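Local coordinates for protein amidohydrolase (Xanthomonas campestris pv. campestris, PDB 4DZH) that probably deaminates adenosine-type nucleosides such as 5'-methylthioadenosine, as a zinc-dependent TIM-barrel enzyme of the amidohydrolase superfamily, at residues 25-30 with 372-377; 140-145 with 167-172; 149-154 with 189-194; 206-211 with 252-257; 281-286 with 308-313. All coordinates share one frame; numbering follows the deposited sequence.

Following the chain from its N terminus shows how the barrel and the N-terminal sheet region are tied together by nested and crossing loops. Residues 25-30 open contact 1, which closes only at 372-377, so the other four contacts nest inside it; it ties the N-terminal strand region to the approach of strand 381-385. Within that loop, 140-145 and 149-154, at the two ends of helix 143-152, open contacts 2 and 3; these close at 167-172 and then 189-194, and so cross. Contact 4 follows in series, joining helices 208-221 and 247-254. Contact 5, in series after contact 4, closes a shorter loop between strands 283-286 and 310-313. Contacts 4 and 5 touch where Val257 packs on Val282.

Contact 1: 25-30 with 372-377; sequences PIEPHA and SIEVGK
Pro25 meets Ile373 through both backbone and side chain. Its carbonyl oxygen accepts the amide of Ile373, Ile373 N to Pro25 O 2.8 Å, in a nearly straight bond (163° at the hydrogen). The same oxygen takes Glu27 N at 2.8 Å, closing a classic gamma turn about Ile26, and it also lies 3.2 Å from Ser372 CB, so this one acceptor is gripped from within its own loop and from across the contact. The proline ring adds apolar packing, CB to CB of Ile373 at 4.3 Å.

Ile26 sits at the apex of the gamma turn with a positive phi of 76°. Its CB rests against Ser372 CB, while the branch beyond leads off to Leu353 and Thr357 of helix 349-363. Here two distant parts of the chain meet beside the barrel: 25-30 links strand 22-23 to the small mixed sheet containing 36-41 and 44-50, and 372-377, whose Gly376 and Lys377 bond to Ile45 of that sheet, leads into strand 381-385.

Glu27 lies alongside Glu374, both pointing the same way. The meeting is of CB with carboxylate, Glu27 CB to Glu374 OE2 3.3 Å, and not of two charges: bent at chi2, Glu27 turns its own acid to Arg354. Glu374 OE2 instead receives Ser372 OG at 2.7 Å on its anti lone pair, and that hydroxyl accepts from Lys377 NZ. Finally, a water 3.1 Å from Glu27 O donates both to it and to Ile373 O, bridging the two backbones.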
# COMPACT_ATOMS: atom_id res chain seq x y z
N PRO A 25 0.00 22.45 7.15
CA PRO A 25 -0.39 23.45 6.15
C PRO A 25 0.20 23.26 4.74
O PRO A 25 -0.35 23.86 3.82
CB PRO A 25 0.11 24.77 6.76
CG PRO A 25 1.35 24.36 7.57
CD PRO A 25 1.00 22.96 8.12
N ILE A 26 1.26 22.47 4.62
CA ILE A 26 2.02 22.19 3.39
C ILE A 26 2.91 23.40 3.06
O ILE A 26 4.10 23.25 2.76
CB ILE A 26 1.11 21.81 2.20
CG1 ILE A 26 0.26 20.58 2.55
CG2 ILE A 26 1.95 21.53 0.95
CD1 ILE A 26 1.06 19.32 2.87
N GLU A 27 2.32 24.59 3.16
CA GLU A 27 3.06 25.85 3.09
C GLU A 27 2.85 26.52 4.44
O GLU A 27 1.71 26.84 4.78
CB GLU A 27 2.52 26.71 1.94
CG GLU A 27 3.08 26.32 0.56
CD GLU A 27 4.61 26.42 0.54
OE1 GLU A 27 5.17 27.16 1.37
OE2 GLU A 27 5.27 25.77 -0.30
N PRO A 28 3.93 26.70 5.22
CA PRO A 28 5.34 26.34 4.97
C PRO A 28 5.70 24.85 5.02
O PRO A 28 5.05 24.04 5.70
CB PRO A 28 6.07 27.08 6.10
CG PRO A 28 5.10 27.07 7.19
CD PRO A 28 3.77 27.33 6.54
N HIS A 29 6.78 24.50 4.31
CA HIS A 29 7.21 23.12 4.12
C HIS A 29 7.70 22.49 5.41
O HIS A 29 8.37 23.14 6.24
CB HIS A 29 8.32 23.06 3.08
CG HIS A 29 8.74 21.67 2.73
ND1 HIS A 29 7.95 20.83 1.97
CD2 HIS A 29 9.86 20.97 3.05
CE1 HIS A 29 8.57 19.67 1.83
NE2 HIS A 29 9.73 19.73 2.47
N ALA A 30 7.35 21.22 5.57
CA ALA A 30 7.85 20.38 6.67
C ALA A 30 7.45 20.87 8.04
O ALA A 30 8.05 20.47 9.05
CB ALA A 30 9.37 20.17 6.58
N SER A 372 -2.75 23.85 -0.13
CA SER A 372 -2.14 24.21 1.14
C SER A 372 -3.17 24.90 2.00
O SER A 372 -4.22 25.32 1.50
CB SER A 372 -0.94 25.13 0.89
OG SER A 372 -1.34 26.24 0.10
N ILE A 373 -2.93 24.93 3.31
CA ILE A 373 -3.86 25.57 4.24
C ILE A 373 -3.33 26.97 4.50
O ILE A 373 -2.52 27.21 5.41
CB ILE A 373 -4.02 24.77 5.57
CG1 ILE A 373 -4.28 23.28 5.23
CG2 ILE A 373 -5.14 25.38 6.42
CD1 ILE A 373 -4.63 22.41 6.46
N GLU A 374 -3.76 27.88 3.63
CA GLU A 374 -3.33 29.28 3.67
C GLU A 374 -4.59 30.12 3.51
O GLU A 374 -5.50 29.75 2.77
CB GLU A 374 -2.36 29.56 2.55
CG GLU A 374 -1.05 28.76 2.63
CD GLU A 374 -0.06 29.19 1.56
OE1 GLU A 374 0.56 30.26 1.71
OE2 GLU A 374 0.09 28.50 0.52
N VAL A 375 -4.63 31.25 4.21
CA VAL A 375 -5.76 32.18 4.10
C VAL A 375 -6.00 32.54 2.63
O VAL A 375 -5.05 32.84 1.87
CB VAL A 375 -5.52 33.46 4.97
CG1 VAL A 375 -6.56 34.54 4.64
CG2 VAL A 375 -5.53 33.13 6.44
N GLY A 376 -7.27 32.46 2.22
CA GLY A 376 -7.65 32.82 0.88
C GLY A 376 -7.86 31.67 -0.06
O GLY A 376 -8.47 31.81 -1.14
N LYS A 377 -7.32 30.52 0.31
CA LYS A 377 -7.53 29.34 -0.50
C LYS A 377 -8.86 28.68 -0.17
O LYS A 377 -9.44 28.90 0.89
CB LYS A 377 -6.38 28.34 -0.34
CG LYS A 377 -5.06 28.78 -0.94
CD LYS A 377 -4.24 27.57 -1.39
CE LYS A 377 -2.98 28.00 -2.13
NZ LYS A 377 -2.09 26.79 -2.49
O HOH W 1 -0.19 28.46 6.58

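Contact 2: 140-145 with 167-172; sequences YFFADV and PTAWAS
Neighbouring beta-alpha loops of the barrel meet here, the one between strand 133-139 and helix 143-152 and the one after strand 156-163, through Phe141 and Phe142 on one side and Trp170 on the other. At its Phe141 end the contact approaches the metal centre, about 8 Å from the side chain of the zinc ligand His81.

Trp170 turns one face of its indole toward the start of helix 143-152. Over that face lie the backbone N of the N-cap residue Phe142, 3.4 Å from Trp170 CE3, and Ala143 N. Phe142 CA stands 3.7 Å from the centroid of the six-membered ring, a CH-pi contact. With CG extended away from the backbone N (chi1 179°), the indole is carried across to the other loop. The Phe142 ring runs counter to the indole at an oblique 58° between planes, and Trp170 CE3 lies over one of its faces, 3.7 Å from Phe142 CD2.

Phe141 crosses the root of the indole instead, CD1 to Trp170 CB 3.7 Å, and its CE1 reaches Thr168 OG1, a hydroxyl bonded to Tyr177. At the far rim Asp144 OD1 approaches Trp170 CZ3 to 3.2 Å.

No hydrogen bond spans the two segments. Their cohesion rests on dispersion and on the pi face of one tryptophan, which also takes a cation-pi contact from Arg180. That arginine, whose side chain also touches that of Asp144, brings a positive charge to the neighbourhood of the carboxylate.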
# COMPACT_ATOMS: atom_id res chain seq x y z
N TYR A 140 -11.14 10.90 -19.58
CA TYR A 140 -12.04 9.85 -20.08
C TYR A 140 -13.04 10.38 -21.12
O TYR A 140 -13.25 11.62 -21.25
CB TYR A 140 -12.80 9.12 -18.98
CG TYR A 140 -13.05 7.63 -19.30
CD1 TYR A 140 -11.98 6.71 -19.32
CD2 TYR A 140 -14.33 7.16 -19.63
CE1 TYR A 140 -12.20 5.40 -19.61
CE2 TYR A 140 -14.55 5.84 -19.94
CZ TYR A 140 -13.49 4.96 -19.92
OH TYR A 140 -13.69 3.62 -20.22
N PHE A 141 -13.61 9.43 -21.88
CA PHE A 141 -14.68 9.71 -22.83
C PHE A 141 -15.87 10.23 -22.06
O PHE A 141 -16.02 9.98 -20.88
CB PHE A 141 -15.03 8.43 -23.59
CG PHE A 141 -13.85 7.83 -24.33
CD1 PHE A 141 -13.45 8.35 -25.55
CD2 PHE A 141 -13.17 6.75 -23.80
CE1 PHE A 141 -12.37 7.82 -26.25
CE2 PHE A 141 -12.09 6.20 -24.49
CZ PHE A 141 -11.70 6.75 -25.71
N PHE A 142 -16.75 10.95 -22.77
CA PHE A 142 -17.94 11.50 -22.11
C PHE A 142 -17.59 12.44 -20.96
O PHE A 142 -18.23 12.42 -19.91
CB PHE A 142 -18.97 10.41 -21.72
CG PHE A 142 -19.52 9.68 -22.92
CD1 PHE A 142 -18.84 8.60 -23.47
CD2 PHE A 142 -20.69 10.12 -23.53
CE1 PHE A 142 -19.32 7.96 -24.59
CE2 PHE A 142 -21.18 9.49 -24.64
CZ PHE A 142 -20.50 8.40 -25.18
N ALA A 143 -16.60 13.29 -21.23
CA ALA A 143 -16.18 14.32 -20.28
C ALA A 143 -17.33 15.23 -19.90
O ALA A 143 -17.34 15.74 -18.78
CB ALA A 143 -15.02 15.15 -20.86
N ASP A 144 -18.31 15.41 -20.81
CA ASP A 144 -19.46 16.26 -20.50
C ASP A 144 -20.24 15.70 -19.31
O ASP A 144 -20.60 16.41 -18.36
CB ASP A 144 -20.37 16.47 -21.72
CG ASP A 144 -20.90 15.16 -22.33
OD1 ASP A 144 -20.33 14.07 -22.11
OD2 ASP A 144 -21.93 15.23 -23.06
N VAL A 145 -20.46 14.39 -19.31
CA VAL A 145 -21.16 13.72 -18.23
C VAL A 145 -20.31 13.79 -16.96
O VAL A 145 -20.82 14.11 -15.88
CB VAL A 145 -21.39 12.24 -18.58
CG1 VAL A 145 -21.93 11.48 -17.39
CG2 VAL A 145 -22.34 12.12 -19.82
N PRO A 167 -12.10 6.48 -34.10
CA PRO A 167 -13.50 6.72 -33.72
C PRO A 167 -13.92 5.88 -32.54
O PRO A 167 -13.45 4.74 -32.34
CB PRO A 167 -14.28 6.31 -34.99
CG PRO A 167 -13.38 5.32 -35.65
CD PRO A 167 -11.98 5.81 -35.41
N THR A 168 -14.78 6.47 -31.72
CA THR A 168 -15.34 5.81 -30.54
C THR A 168 -16.77 6.33 -30.42
O THR A 168 -17.21 7.17 -31.21
CB THR A 168 -14.60 6.21 -29.26
OG1 THR A 168 -14.67 7.64 -29.11
CG2 THR A 168 -13.15 5.76 -29.31
N ALA A 169 -17.48 5.84 -29.41
CA ALA A 169 -18.84 6.27 -29.16
C ALA A 169 -18.89 7.77 -28.84
O ALA A 169 -19.89 8.45 -29.11
CB ALA A 169 -19.41 5.48 -28.00
N TRP A 170 -17.81 8.27 -28.25
CA TRP A 170 -17.70 9.69 -27.94
C TRP A 170 -17.66 10.61 -29.17
O TRP A 170 -18.33 11.66 -29.23
CB TRP A 170 -16.48 9.90 -27.05
CG TRP A 170 -16.19 11.32 -26.65
CD1 TRP A 170 -15.02 11.99 -26.88
CD2 TRP A 170 -17.05 12.23 -25.95
NE1 TRP A 170 -15.10 13.26 -26.37
CE2 TRP A 170 -16.34 13.44 -25.80
CE3 TRP A 170 -18.36 12.16 -25.48
CZ2 TRP A 170 -16.87 14.56 -25.15
CZ3 TRP A 170 -18.90 13.28 -24.83
CH2 TRP A 170 -18.15 14.46 -24.68
N ALA A 171 -16.89 10.23 -30.17
CA ALA A 171 -16.70 11.06 -31.35
C ALA A 171 -16.13 10.19 -32.47
O ALA A 171 -15.26 9.34 -32.25
CB ALA A 171 -15.74 12.18 -31.05
N SER A 172 -16.62 10.39 -33.68
CA SER A 172 -16.18 9.52 -34.77
C SER A 172 -15.18 10.19 -35.74
O SER A 172 -14.64 9.54 -36.64
CB SER A 172 -17.40 8.93 -35.50
OG SER A 172 -18.13 9.95 -36.16

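Contact 3: 149-154 with 189-194; sequences VYKQHG and RDDPLI
Lys151 and Asp191 approach from opposite directions and join in a salt bridge between the last turn of helix 143-152, one of the barrel's outer helices, and the loop that enters strand 194-200. The ammonium faces both oxygens: Lys151 NZ to Asp191 OD2 is 2.9 Å, on the syn side, while the equally short bond to OD1 is weak in geometry. Lys151 reaches across because its chain bends at chi2 (60°) and is otherwise extended.

Asp191 is itself held by its own loop. Its OD1 accepts Leu193 N at 2.9 Å, an Asx turn, and Ile194 N at 3.0 Å; the two amides reach the anti side of the oxygen from opposite faces of the carboxylate plane. The lysine is thus offered an acid already fixed in place.

On the helix side, Val149 O is shared by His153 N and by His153 ND1, which lies 3.0 Å away and above the carbonyl plane. Gly154 ends the helix in a Schellman motif. Tyr150 sends its hydroxyl to Glu138 and Asn82, leaving its CB to pack on Ile194 CD1 at 3.7 Å. Leu193 CD1 rests 3.6 Å from the CA of Gly154.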
# COMPACT_ATOMS: atom_id res chain seq x y z
N VAL A 149 -21.33 15.30 -13.35
CA VAL A 149 -21.32 14.42 -12.18
C VAL A 149 -20.46 14.96 -11.06
O VAL A 149 -20.91 15.05 -9.94
CB VAL A 149 -20.90 12.98 -12.52
CG1 VAL A 149 -20.72 12.17 -11.25
CG2 VAL A 149 -21.93 12.36 -13.42
N TYR A 150 -19.23 15.38 -11.38
CA TYR A 150 -18.39 16.00 -10.36
C TYR A 150 -19.06 17.25 -9.75
O TYR A 150 -19.06 17.41 -8.53
CB TYR A 150 -17.01 16.35 -10.94
CG TYR A 150 -16.12 15.12 -11.15
CD1 TYR A 150 -15.81 14.24 -10.12
CD2 TYR A 150 -15.56 14.88 -12.39
CE1 TYR A 150 -14.98 13.15 -10.32
CE2 TYR A 150 -14.72 13.78 -12.58
CZ TYR A 150 -14.45 12.94 -11.56
OH TYR A 150 -13.63 11.83 -11.70
N LYS A 151 -19.62 18.12 -10.61
CA LYS A 151 -20.24 19.38 -10.18
C LYS A 151 -21.40 19.03 -9.26
O LYS A 151 -21.52 19.60 -8.18
CB LYS A 151 -20.73 20.17 -11.37
CG LYS A 151 -21.38 21.50 -10.97
CD LYS A 151 -20.39 22.38 -10.22
CE LYS A 151 -21.01 23.76 -9.85
NZ LYS A 151 -19.99 24.81 -9.61
N GLN A 152 -22.24 18.07 -9.65
CA GLN A 152 -23.42 17.71 -8.82
C GLN A 152 -23.00 17.24 -7.41
O GLN A 152 -23.69 17.50 -6.39
CB GLN A 152 -24.22 16.62 -9.56
CG GLN A 152 -25.42 16.03 -8.80
CD GLN A 152 -25.75 14.61 -9.27
OE1 GLN A 152 -25.45 14.23 -10.41
NE2 GLN A 152 -26.36 13.80 -8.37
N HIS A 153 -21.85 16.57 -7.31
CA HIS A 153 -21.40 16.07 -6.03
C HIS A 153 -20.52 17.05 -5.28
O HIS A 153 -19.98 16.71 -4.19
CB HIS A 153 -20.63 14.73 -6.20
CG HIS A 153 -21.52 13.57 -6.52
ND1 HIS A 153 -21.95 13.29 -7.79
CD2 HIS A 153 -22.14 12.69 -5.70
CE1 HIS A 153 -22.76 12.24 -7.75
NE2 HIS A 153 -22.89 11.86 -6.49
N GLY A 154 -20.33 18.23 -5.85
CA GLY A 154 -19.42 19.17 -5.24
C GLY A 154 -17.96 18.78 -5.17
O GLY A 154 -17.28 19.13 -4.23
N ARG A 189 -16.59 27.40 -18.45
CA ARG A 189 -15.72 28.57 -18.22
C ARG A 189 -16.11 29.27 -16.90
O ARG A 189 -17.29 29.44 -16.56
CB ARG A 189 -15.70 29.54 -19.41
CG ARG A 189 -17.06 29.81 -19.95
CD ARG A 189 -17.06 30.95 -20.96
NE ARG A 189 -18.05 30.69 -22.01
CZ ARG A 189 -17.75 30.49 -23.29
NH1 ARG A 189 -16.47 30.53 -23.68
NH2 ARG A 189 -18.71 30.27 -24.19
N ASP A 190 -15.09 29.62 -16.13
CA ASP A 190 -15.26 30.33 -14.87
C ASP A 190 -16.07 29.59 -13.81
O ASP A 190 -16.61 30.23 -12.89
CB ASP A 190 -15.86 31.72 -15.10
CG ASP A 190 -15.05 32.54 -16.09
OD1 ASP A 190 -13.80 32.58 -15.96
OD2 ASP A 190 -15.66 33.14 -17.00
N ASP A 191 -16.15 28.26 -13.89
CA ASP A 191 -16.81 27.55 -12.80
C ASP A 191 -15.81 27.38 -11.67
O ASP A 191 -14.63 27.13 -11.92
CB ASP A 191 -17.26 26.16 -13.27
CG ASP A 191 -18.14 25.47 -12.25
OD1 ASP A 191 -17.61 24.75 -11.34
OD2 ASP A 191 -19.38 25.65 -12.33
N PRO A 192 -16.26 27.57 -10.41
CA PRO A 192 -15.30 27.49 -9.29
C PRO A 192 -14.80 26.08 -8.94
O PRO A 192 -13.74 25.93 -8.32
CB PRO A 192 -16.10 28.04 -8.11
CG PRO A 192 -17.52 27.76 -8.44
CD PRO A 192 -17.62 27.91 -9.95
N LEU A 193 -15.55 25.06 -9.33
CA LEU A 193 -15.20 23.67 -9.03
C LEU A 193 -14.57 22.92 -10.22
O LEU A 193 -13.66 22.10 -10.01
CB LEU A 193 -16.43 22.92 -8.53
CG LEU A 193 -16.70 22.87 -7.02
CD1 LEU A 193 -18.01 22.14 -6.73
CD2 LEU A 193 -15.54 22.25 -6.24
N ILE A 194 -15.08 23.16 -11.43
CA ILE A 194 -14.71 22.41 -12.63
C ILE A 194 -13.96 23.30 -13.60
O ILE A 194 -14.41 24.43 -13.94
CB ILE A 194 -15.95 21.89 -13.36
CG1 ILE A 194 -16.89 21.10 -12.41
CG2 ILE A 194 -15.54 21.10 -14.63
CD1 ILE A 194 -16.25 19.87 -11.80

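Contact 4: 206-211 with 252-257; sequences VNDANF and DRLGLV
Asp208 and Phe211, at the start of helix 208-221, meet Arg253 and Leu254 at the end of helix 247-254, two outer helices of the barrel. Each helix end carries its own signature: Asn207 is an N-cap whose OD1 accepts Asn210 N at 2.8 Å, and Gly255 closes its helix in a Schellman motif.

The polar part is a salt bridge from Asp208 to Arg253. Arg253 CG lies between the backbone N and the carbonyl carbon (chi1 84°), and the chain extends from there to NE, carrying the guanidinium to the acid. Arg253 NH1 lies 3.1 Å from Asp208 OD2, and NH2 makes a longer, weak bond to the same oxygen. Relative to the guanidinium the acceptor is in plane, at the edge; relative to the carboxylate the donor stands above, 53° out of plane, and the two flat groups are turned 66° against each other. Arg253 NE is meanwhile engaged by Gln245, and Asp208 OD1 by Arg250, so the acid serves two arginines of the same helix, which would probably favour its charged form.

In the apolar part, Leu254 CD1 packs 3.8 Å from Phe211 CB and also lies 3.7 Å from the carboxylate oxygen Asp208 OD1. Leu256 adds a less certain contact to Phe211, since it has two conformers. From its own segment, Val206 CG1 sits over the centre of one face of the Phe211 ring, 3.5 Å above the plane.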
# COMPACT_ATOMS: atom_id res chain seq x y z
N VAL A 206 -2.18 9.95 -31.53
CA VAL A 206 -2.55 11.30 -31.87
C VAL A 206 -1.59 11.77 -32.96
O VAL A 206 -0.38 11.86 -32.74
CB VAL A 206 -2.49 12.27 -30.67
CG1 VAL A 206 -2.78 13.71 -31.10
CG2 VAL A 206 -3.46 11.84 -29.57
N ASN A 207 -2.13 12.09 -34.14
CA ASN A 207 -1.25 12.47 -35.24
C ASN A 207 -0.73 13.92 -35.14
O ASN A 207 -1.19 14.69 -34.30
CB ASN A 207 -1.90 12.14 -36.59
CG ASN A 207 -3.15 12.98 -36.90
OD1 ASN A 207 -3.36 14.07 -36.36
ND2 ASN A 207 -3.99 12.47 -37.81
N ASP A 208 0.24 14.29 -35.96
CA ASP A 208 0.83 15.62 -35.89
C ASP A 208 -0.19 16.77 -36.05
O ASP A 208 -0.09 17.81 -35.38
CB ASP A 208 1.88 15.78 -36.99
CG ASP A 208 3.19 15.12 -36.62
OD1 ASP A 208 3.24 14.46 -35.55
OD2 ASP A 208 4.19 15.27 -37.38
N ALA A 209 -1.15 16.61 -36.97
CA ALA A 209 -2.17 17.62 -37.22
C ALA A 209 -3.09 17.82 -36.01
O ALA A 209 -3.42 18.95 -35.67
CB ALA A 209 -2.97 17.25 -38.45
N ASN A 210 -3.48 16.72 -35.37
CA ASN A 210 -4.28 16.80 -34.15
C ASN A 210 -3.49 17.44 -33.00
O ASN A 210 -4.06 18.20 -32.20
CB ASN A 210 -4.81 15.42 -33.76
CG ASN A 210 -6.02 15.03 -34.58
OD1 ASN A 210 -6.70 15.90 -35.13
ND2 ASN A 210 -6.31 13.74 -34.66
N PHE A 211 -2.19 17.16 -32.93
CA PHE A 211 -1.35 17.76 -31.88
C PHE A 211 -1.22 19.25 -32.14
O PHE A 211 -1.24 20.08 -31.22
CB PHE A 211 0.05 17.10 -31.81
CG PHE A 211 0.14 16.01 -30.78
CD1 PHE A 211 -0.31 16.20 -29.47
CD2 PHE A 211 0.67 14.79 -31.13
CE1 PHE A 211 -0.21 15.18 -28.54
CE2 PHE A 211 0.78 13.78 -30.21
CZ PHE A 211 0.34 13.98 -28.90
N ASP A 252 8.23 18.32 -28.60
CA ASP A 252 8.97 19.58 -28.51
C ASP A 252 8.90 20.33 -29.85
O ASP A 252 8.61 21.52 -29.89
CB ASP A 252 10.42 19.33 -28.07
CG ASP A 252 11.23 20.62 -27.88
OD1 ASP A 252 10.61 21.70 -27.91
OD2 ASP A 252 12.46 20.55 -27.67
N ARG A 253 9.14 19.62 -30.95
CA ARG A 253 9.06 20.24 -32.26
C ARG A 253 7.61 20.63 -32.60
O ARG A 253 7.39 21.61 -33.31
CB ARG A 253 9.69 19.33 -33.33
CG ARG A 253 8.76 18.26 -33.89
CD ARG A 253 9.19 17.70 -35.27
NE ARG A 253 8.73 16.32 -35.41
CZ ARG A 253 7.53 15.96 -35.86
NH1 ARG A 253 6.65 16.87 -36.25
NH2 ARG A 253 7.22 14.66 -35.92
N LEU A 254 6.63 19.90 -32.08
CA LEU A 254 5.22 20.25 -32.29
C LEU A 254 4.77 21.43 -31.42
O LEU A 254 3.67 21.95 -31.60
CB LEU A 254 4.30 19.03 -32.04
CG LEU A 254 4.45 17.90 -33.07
CD1 LEU A 254 3.76 16.63 -32.62
CD2 LEU A 254 3.91 18.38 -34.45
N GLY A 255 5.63 21.85 -30.49
CA GLY A 255 5.33 22.97 -29.61
C GLY A 255 4.49 22.61 -28.38
O GLY A 255 3.78 23.46 -27.84
N LEU A 256 4.57 21.36 -27.95
CA LEU A 256 3.75 20.93 -26.81
C LEU A 256 4.46 20.80 -25.48
O LEU A 256 3.82 20.49 -24.47
CB LEU A 256 3.00 19.64 -27.14
CG LEU A 256 1.71 20.04 -27.87
CD1 LEU A 256 1.82 19.81 -29.36
CD2 LEU A 256 0.50 19.36 -27.26
N VAL A 257 5.76 21.04 -25.46
CA VAL A 257 6.52 20.98 -24.21
C VAL A 257 6.66 22.40 -23.63
O VAL A 257 7.51 23.18 -24.06
CB VAL A 257 7.89 20.35 -24.46
CG1 VAL A 257 8.69 20.19 -23.16
CG2 VAL A 257 7.71 19.00 -25.14

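Contact 5: 281-286 with 308-313; sequences GVSVVH and SVNLAI
Strands 283-286 and 310-313 run parallel, their axes 4.5 Å apart and inclined by 28°, as adjacent staves of the TIM barrel joined by a beta-alpha-beta crossover through helices 288-293 and 301-306. The ladder alternates regularly: Val284 N gives to Asn310 O at 3.0 Å, Val284 O takes Ala312 N at 2.9 Å, and Ala312 O takes His286 N at 2.8 Å. Where the ladder begins to part, a water donates to Val282 O and accepts from Asn310 N, spanning a gap that direct pairing does not close.

Side chains alternate between two faces. Val284, His286, Leu311 and Ile313 look toward the surrounding helices; on this side Val284 CG1 lies 4.1 Å from Leu311 CD1, and Val284 CG2 packs on Val309 CG1, next to Leu304. Ser283, Val285, Asn310 and Ala312 occupy the other. Val285 CG2 touches Ala312 CB there, and the Val285 side chain comes about 4 Å from that of the zinc ligand His79, so this face borders the metal site, the zinc itself about 9 Å from the Val285 side chain. Further down the same face, Asn310 swings CG away from its own N (chi1 -174°), sharing its amide between Gly359 O and Ser283: Asn310 ND2 donates to Ser283 OG at 3.0 Å.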
# COMPACT_ATOMS: atom_id res chain seq x y z
N GLY A 281 8.51 24.55 -17.57
CA GLY A 281 7.39 24.57 -16.64
C GLY A 281 6.46 23.36 -16.77
O GLY A 281 5.25 23.48 -16.53
N VAL A 282 7.02 22.24 -17.20
CA VAL A 282 6.20 21.05 -17.39
C VAL A 282 5.96 20.39 -16.05
O VAL A 282 6.88 20.35 -15.20
CB VAL A 282 6.92 20.03 -18.26
CG1 VAL A 282 6.06 18.78 -18.46
CG2 VAL A 282 7.21 20.66 -19.65
N SER A 283 4.73 19.89 -15.83
CA SER A 283 4.49 19.03 -14.66
C SER A 283 4.53 17.55 -15.04
O SER A 283 4.08 17.15 -16.10
CB SER A 283 3.16 19.34 -13.99
OG SER A 283 3.13 20.66 -13.46
N VAL A 284 5.09 16.73 -14.15
CA VAL A 284 5.09 15.28 -14.34
C VAL A 284 4.14 14.68 -13.30
O VAL A 284 4.24 14.99 -12.10
CB VAL A 284 6.50 14.67 -14.21
CG1 VAL A 284 6.46 13.19 -14.22
CG2 VAL A 284 7.35 15.12 -15.42
N VAL A 285 3.22 13.84 -13.76
CA VAL A 285 2.42 13.02 -12.82
C VAL A 285 2.97 11.60 -12.74
O VAL A 285 3.01 10.84 -13.72
CB VAL A 285 0.96 12.96 -13.26
CG1 VAL A 285 0.19 12.13 -12.20
CG2 VAL A 285 0.38 14.37 -13.40
N HIS A 286 3.36 11.22 -11.52
CA HIS A 286 3.90 9.91 -11.21
C HIS A 286 2.79 8.98 -10.72
O HIS A 286 2.07 9.31 -9.77
CB HIS A 286 4.99 10.11 -10.15
CG HIS A 286 5.73 8.88 -9.74
ND1 HIS A 286 6.05 7.83 -10.59
CD2 HIS A 286 6.25 8.53 -8.53
CE1 HIS A 286 6.71 6.91 -9.93
NE2 HIS A 286 6.85 7.30 -8.67
N SER A 308 13.81 20.40 -9.76
CA SER A 308 12.74 21.38 -9.64
C SER A 308 11.62 21.18 -10.68
O SER A 308 10.91 22.13 -11.02
CB SER A 308 13.27 22.82 -9.69
OG SER A 308 14.01 23.14 -8.52
N VAL A 309 11.44 19.95 -11.15
CA VAL A 309 10.29 19.68 -11.98
C VAL A 309 9.07 19.51 -11.09
O VAL A 309 9.10 18.66 -10.19
CB VAL A 309 10.46 18.44 -12.86
CG1 VAL A 309 9.13 18.16 -13.62
CG2 VAL A 309 11.61 18.65 -13.85
N ASN A 310 8.03 20.32 -11.31
CA ASN A 310 6.81 20.14 -10.52
C ASN A 310 6.28 18.70 -10.61
O ASN A 310 5.96 18.23 -11.69
CB ASN A 310 5.72 21.12 -10.89
CG ASN A 310 4.54 20.99 -9.98
OD1 ASN A 310 4.62 21.34 -8.79
ND2 ASN A 310 3.46 20.45 -10.50
N LEU A 311 6.23 18.00 -9.47
CA LEU A 311 5.86 16.57 -9.45
C LEU A 311 4.53 16.38 -8.73
O LEU A 311 4.32 16.89 -7.62
CB LEU A 311 6.93 15.73 -8.76
CG LEU A 311 6.87 14.19 -8.82
CD1 LEU A 311 7.12 13.69 -10.23
CD2 LEU A 311 7.82 13.54 -7.87
N ALA A 312 3.62 15.65 -9.39
CA ALA A 312 2.35 15.24 -8.78
C ALA A 312 2.22 13.73 -8.76
O ALA A 312 3.04 12.99 -9.34
CB ALA A 312 1.21 15.87 -9.58
N ILE A 313 1.16 13.23 -8.09
CA ILE A 313 0.96 11.81 -7.92
C ILE A 313 -0.47 11.49 -8.36
O ILE A 313 -1.40 12.25 -8.09
CB ILE A 313 1.20 11.41 -6.43
CG1 ILE A 313 2.67 11.60 -6.07
CG2 ILE A 313 0.78 9.93 -6.17
CD1 ILE A 313 3.00 11.42 -4.60
O HOH W 2 7.63 22.54 -13.43